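Side-chain contacts in (R)-specific secondary-alkylsulfatase (Pseudomonas sp., PDB 4AXH), which catalyses the zinc-dependent, enantioselective hydrolysis of (R)-secondary-alkyl sulfates, inverting configuration to yield (S)-alcohols and sulfate: residues A[112-115]-A[116-120]; A[161-164]-A[165-169]. One frame throughout, in Å; residues are numbered along the deposited sequence. Where two conformers were deposited one is given.

Contact 1. Residues A[112-115]-A[116-120]; sequences NNIA and GLFEV
Ile114 sits at the centre of an inverse gamma turn, after which the chain straightens through Ala115 and Gly116 into strand 116-119 and sets Phe118 against the turn. The strand belongs to the large mixed sheet of the metallo-beta-lactamase fold, between strands 67-70 and 124-128, and the contact shows how a side chain from a new strand can pack back on the turn leading into it. Gly116 has backbone angles that suit glycine, with phi at 136°. Backbone hydrogen bonds pair Leu117 with Ile68 and Ala69, and Phe118 with Gln126, holding the strand to its two neighbours.

The first torsion of Phe118, -56°, lays CG beside its own backbone N and carries the ring back toward Ile114. The far end of the ring, CZ and CE2, meets the CG2 branch of Ile114, and the two side chains cross at about a right angle. No hydrogen bond joins the segments, and the side chains meet by apolar contact. Ile114 also packs on Phe60 and Ala63 of helix 58-64, while the Phe118 ring has a cation-pi partner in Arg128. Ile114 O approaches the ring obliquely, 3.5 Å from Phe118 CZ, and Ile114 CG2 lies 3.7 Å from that same CZ.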
loop_
_atom_site.group_PDB
_atom_site.type_symbol
_atom_site.label_atom_id
_atom_site.label_comp_id
_atom_site.label_asym_id
_atom_site.label_seq_id
_atom_site.Cartn_x
_atom_site.Cartn_y
_atom_site.Cartn_z
ATOM N N ASN A 112 27.105 16.520 -3.986
ATOM C CA ASN A 112 26.549 16.061 -5.264
ATOM C C ASN A 112 27.128 16.790 -6.479
ATOM O O ASN A 112 26.835 16.413 -7.619
ATOM C CB ASN A 112 25.000 16.112 -5.226
ATOM C CG ASN A 112 24.373 15.000 -4.422
ATOM O OD1 ASN A 112 24.909 13.898 -4.341
ATOM N ND2 ASN A 112 23.207 15.250 -3.828
ATOM N N ASN A 113 27.953 17.820 -6.229
ATOM C CA ASN A 113 28.657 18.615 -7.230
ATOM C C ASN A 113 29.985 17.969 -7.575
ATOM O O ASN A 113 30.548 18.267 -8.635
ATOM C CB ASN A 113 28.898 20.031 -6.741
ATOM C CG ASN A 113 27.722 20.939 -6.784
ATOM O OD1 ASN A 113 27.302 21.480 -5.774
ATOM N ND2 ASN A 113 27.272 21.263 -7.951
ATOM N N ILE A 114 30.502 17.090 -6.678
ATOM C CA ILE A 114 31.764 16.373 -6.902
ATOM C C ILE A 114 31.533 15.340 -8.001
ATOM O O ILE A 114 31.154 14.198 -7.722
ATOM C CB ILE A 114 32.469 15.863 -5.596
ATOM C CG1 ILE A 114 32.823 17.057 -4.672
ATOM C CG2 ILE A 114 33.767 15.104 -5.922
ATOM C CD1 ILE A 114 32.417 16.915 -3.220
ATOM N N ALA A 115 31.672 15.808 -9.266
ATOM C CA ALA A 115 31.411 15.028 -10.485
ATOM C C ALA A 115 32.669 14.660 -11.262
ATOM O O ALA A 115 33.678 15.378 -11.204
ATOM C CB ALA A 115 30.454 15.781 -11.392
ATOM N N GLY A 116 32.592 13.540 -11.979
ATOM C CA GLY A 116 33.692 13.089 -12.819
ATOM C C GLY A 116 34.024 11.616 -12.757
ATOM O O GLY A 116 33.153 10.775 -12.480
ATOM N N LEU A 117 35.302 11.301 -13.090
ATOM C CA LEU A 117 35.831 9.937 -13.099
ATOM C C LEU A 117 36.634 9.767 -11.841
ATOM O O LEU A 117 37.384 10.665 -11.483
ATOM C CB LEU A 117 36.682 9.653 -14.371
ATOM C CG LEU A 117 37.381 8.277 -14.445
ATOM C CD1 LEU A 117 36.389 7.151 -14.529
ATOM C CD2 LEU A 117 38.424 8.240 -15.558
ATOM N N PHE A 118 36.462 8.630 -11.156
ATOM C CA PHE A 118 37.118 8.378 -9.885
ATOM C C PHE A 118 37.619 6.965 -9.767
ATOM O O PHE A 118 36.847 6.033 -10.004
ATOM C CB PHE A 118 36.105 8.586 -8.736
ATOM C CG PHE A 118 35.394 9.905 -8.645
ATOM C CD1 PHE A 118 34.234 10.139 -9.372
ATOM C CD2 PHE A 118 35.830 10.882 -7.759
ATOM C CE1 PHE A 118 33.566 11.355 -9.270
ATOM C CE2 PHE A 118 35.171 12.101 -7.669
ATOM C CZ PHE A 118 34.029 12.324 -8.408
ATOM N N GLU A 119 38.860 6.779 -9.269
ATOM C CA GLU A 119 39.389 5.441 -8.975
ATOM C C GLU A 119 38.935 5.043 -7.568
ATOM O O GLU A 119 38.992 5.858 -6.664
ATOM C CB GLU A 119 40.919 5.424 -9.062
ATOM C CG GLU A 119 41.561 4.045 -9.067
ATOM C CD GLU A 119 43.065 4.058 -9.276
ATOM O OE1 GLU A 119 43.766 4.857 -8.610
ATOM O OE2 GLU A 119 43.549 3.250 -10.100
ATOM N N VAL A 120 38.446 3.822 -7.401
ATOM C CA VAL A 120 38.045 3.285 -6.107
ATOM C C VAL A 120 39.225 2.439 -5.634
ATOM O O VAL A 120 39.683 2.555 -4.503
ATOM C CB VAL A 120 36.734 2.462 -6.173
ATOM C CG1 VAL A 120 36.391 1.831 -4.813
ATOM C CG2 VAL A 120 35.571 3.304 -6.697
#

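Contact 2. Residues A[161-164]-A[165-169]; sequences DLYF and QHRPK
The end of a helix meets its own exit loop in this local contact, with Leu162, Tyr163 and Phe164 meeting His166, Arg167 and Lys169. Helix 153-164 is the connecting helix of a beta-alpha-beta crossover between the adjacent parallel strands 144-147 and 172-176 of the metallo-beta-lactamase fold.

The carbonyls of Asp161, Leu162 and Tyr163 each receive a donor from the loop. Gln165 N still makes a helical bond to Asp161 O, at 3.0 Å. Leu162 O, which also has a weak bond from Gln165 N, receives a side chain: His166 ND1 donates to it over 3.1 Å, nearly straight at 170°, with the oxygen in the plane of the imidazole. This bond probably helps set the rotation of the ring, and Leu162 CD1 packs beside its CE1. Tyr163 O is gripped twice, by Arg167 N, 2.8 Å away and nearly along the C=O axis, and by His166 N, which comes from above the carbonyl plane.

Arg167 lays CB over one face of the Tyr163 ring in a CH-pi contact, 3.8 Å from CB to the Tyr163 centroid, with CG beside CE1. Its guanidinium plane stands 88° from the ring. Glu139 ties the pair together, accepting a hydrogen bond from Tyr163 OH and forming a salt bridge with Arg167 NH2.

The Lys169 side chain, bent along its length, lies over the Phe164 ring, though it was modelled in two conformers and this contact is less certain. In the conformer given, CD sits above the ring centre and NZ makes an off-centre cation-pi contact, 3.4 Å from Phe164 CE2.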
loop_
_atom_site.group_PDB
_atom_site.type_symbol
_atom_site.label_atom_id
_atom_site.label_comp_id
_atom_site.label_asym_id
_atom_site.label_seq_id
_atom_site.Cartn_x
_atom_site.Cartn_y
_atom_site.Cartn_z
ATOM N N ASP A 161 32.971 8.075 -22.467
ATOM C CA ASP A 161 33.907 8.944 -23.189
ATOM C C ASP A 161 34.989 9.492 -22.254
ATOM O O ASP A 161 36.190 9.471 -22.614
ATOM C CB ASP A 161 33.176 10.114 -23.895
ATOM C CG ASP A 161 32.588 9.813 -25.272
ATOM O OD1 ASP A 161 32.979 8.780 -25.877
ATOM O OD2 ASP A 161 31.806 10.657 -25.787
ATOM N N LEU A 162 34.550 9.990 -21.055
ATOM C CA LEU A 162 35.371 10.556 -19.988
ATOM C C LEU A 162 36.292 9.488 -19.442
ATOM O O LEU A 162 37.461 9.779 -19.216
ATOM C CB LEU A 162 34.484 11.160 -18.888
ATOM C CG LEU A 162 35.145 11.694 -17.605
ATOM C CD1 LEU A 162 36.076 12.849 -17.891
ATOM C CD2 LEU A 162 34.078 12.105 -16.597
ATOM N N TYR A 163 35.798 8.251 -19.306
ATOM C CA TYR A 163 36.592 7.111 -18.866
ATOM C C TYR A 163 37.687 6.780 -19.879
ATOM O O TYR A 163 38.843 6.545 -19.484
ATOM C CB TYR A 163 35.711 5.874 -18.645
ATOM C CG TYR A 163 36.493 4.610 -18.365
ATOM C CD1 TYR A 163 36.947 4.312 -17.078
ATOM C CD2 TYR A 163 36.766 3.695 -19.381
ATOM C CE1 TYR A 163 37.663 3.139 -16.814
ATOM C CE2 TYR A 163 37.494 2.525 -19.133
ATOM C CZ TYR A 163 37.939 2.252 -17.846
ATOM O OH TYR A 163 38.650 1.107 -17.588
ATOM N N PHE A 164 37.336 6.721 -21.177
ATOM C CA PHE A 164 38.329 6.388 -22.205
ATOM C C PHE A 164 39.391 7.466 -22.388
ATOM O O PHE A 164 40.504 7.150 -22.796
ATOM C CB PHE A 164 37.668 5.948 -23.526
ATOM C CG PHE A 164 36.946 4.624 -23.426
ATOM C CD1 PHE A 164 37.538 3.535 -22.777
ATOM C CD2 PHE A 164 35.698 4.447 -24.024
ATOM C CE1 PHE A 164 36.880 2.312 -22.695
ATOM C CE2 PHE A 164 35.026 3.228 -23.921
ATOM C CZ PHE A 164 35.621 2.165 -23.258
ATOM N N GLN A 165 39.074 8.727 -22.016
ATOM C CA GLN A 165 40.029 9.832 -22.090
ATOM C C GLN A 165 41.190 9.689 -21.070
ATOM O O GLN A 165 42.198 10.398 -21.206
ATOM C CB GLN A 165 39.319 11.164 -21.906
ATOM C CG GLN A 165 38.886 11.788 -23.215
ATOM C CD GLN A 165 37.708 12.713 -23.054
ATOM O OE1 GLN A 165 36.665 12.532 -23.691
ATOM N NE2 GLN A 165 37.848 13.734 -22.210
ATOM N N HIS A 166 41.058 8.766 -20.076
ATOM C CA HIS A 166 42.033 8.569 -19.003
ATOM C C HIS A 166 42.432 7.140 -18.806
ATOM O O HIS A 166 43.426 6.862 -18.129
ATOM C CB HIS A 166 41.506 9.151 -17.686
ATOM C CG HIS A 166 41.248 10.621 -17.776
ATOM N ND1 HIS A 166 40.034 11.112 -18.244
ATOM C CD2 HIS A 166 42.090 11.660 -17.562
ATOM C CE1 HIS A 166 40.169 12.430 -18.287
ATOM N NE2 HIS A 166 41.384 12.811 -17.877
ATOM N N ARG A 167 41.665 6.217 -19.391
ATOM C CA ARG A 167 41.944 4.789 -19.274
ATOM C C ARG A 167 42.053 4.101 -20.646
ATOM O O ARG A 167 41.669 4.709 -21.657
ATOM C CB ARG A 167 40.926 4.112 -18.341
ATOM C CG ARG A 167 41.051 4.559 -16.874
ATOM C CD ARG A 167 42.396 4.251 -16.238
ATOM N NE ARG A 167 42.550 2.814 -16.027
ATOM C CZ ARG A 167 43.716 2.182 -16.057
ATOM N NH1 ARG A 167 44.835 2.854 -16.282
ATOM N NH2 ARG A 167 43.770 0.870 -15.869
ATOM N N PRO A 168 42.643 2.883 -20.743
ATOM C CA PRO A 168 42.796 2.271 -22.070
ATOM C C PRO A 168 41.471 1.835 -22.681
ATOM O O PRO A 168 40.607 1.286 -21.997
ATOM C CB PRO A 168 43.728 1.076 -21.817
ATOM C CG PRO A 168 43.485 0.709 -20.394
ATOM C CD PRO A 168 43.223 2.020 -19.687
ATOM N N LYS A 169 41.365 2.093 -23.982
ATOM C CA LYS A 169 40.240 1.762 -24.836
ATOM C C LYS A 169 40.093 0.261 -25.038
ATOM O O LYS A 169 40.985 -0.353 -25.599
ATOM C CB LYS A 169 40.400 2.479 -26.174
ATOM C CG LYS A 169 39.158 2.431 -26.998
ATOM C CD LYS A 169 37.876 2.596 -26.179
ATOM C CE LYS A 169 37.023 1.368 -26.234
ATOM N NZ LYS A 169 35.710 1.640 -26.801
#

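How the contacts relate
Contacts 1 and 2 lie in series along the chain, yet their centres are only 14 Å apart and they touch mainly through Leu117. While Phe118 turns to the gamma turn, whose Ile114 packs on helix 58-64, Leu117 points away from residues 112-115 and meets the end of helix 153-164 and the loop after it. Leu162 CD2 lies 3.8 Å from Leu117 N, and the two branches of Leu117 divide their partners: CD1 is 3.9 Å from Tyr163 CD1 and CD2 is 3.9 Å from His166 CB. Both contacts are away from the zinc and sulfate sites; contact 2 leads into strand 172-176, shortly before zinc ligands His179 and His181.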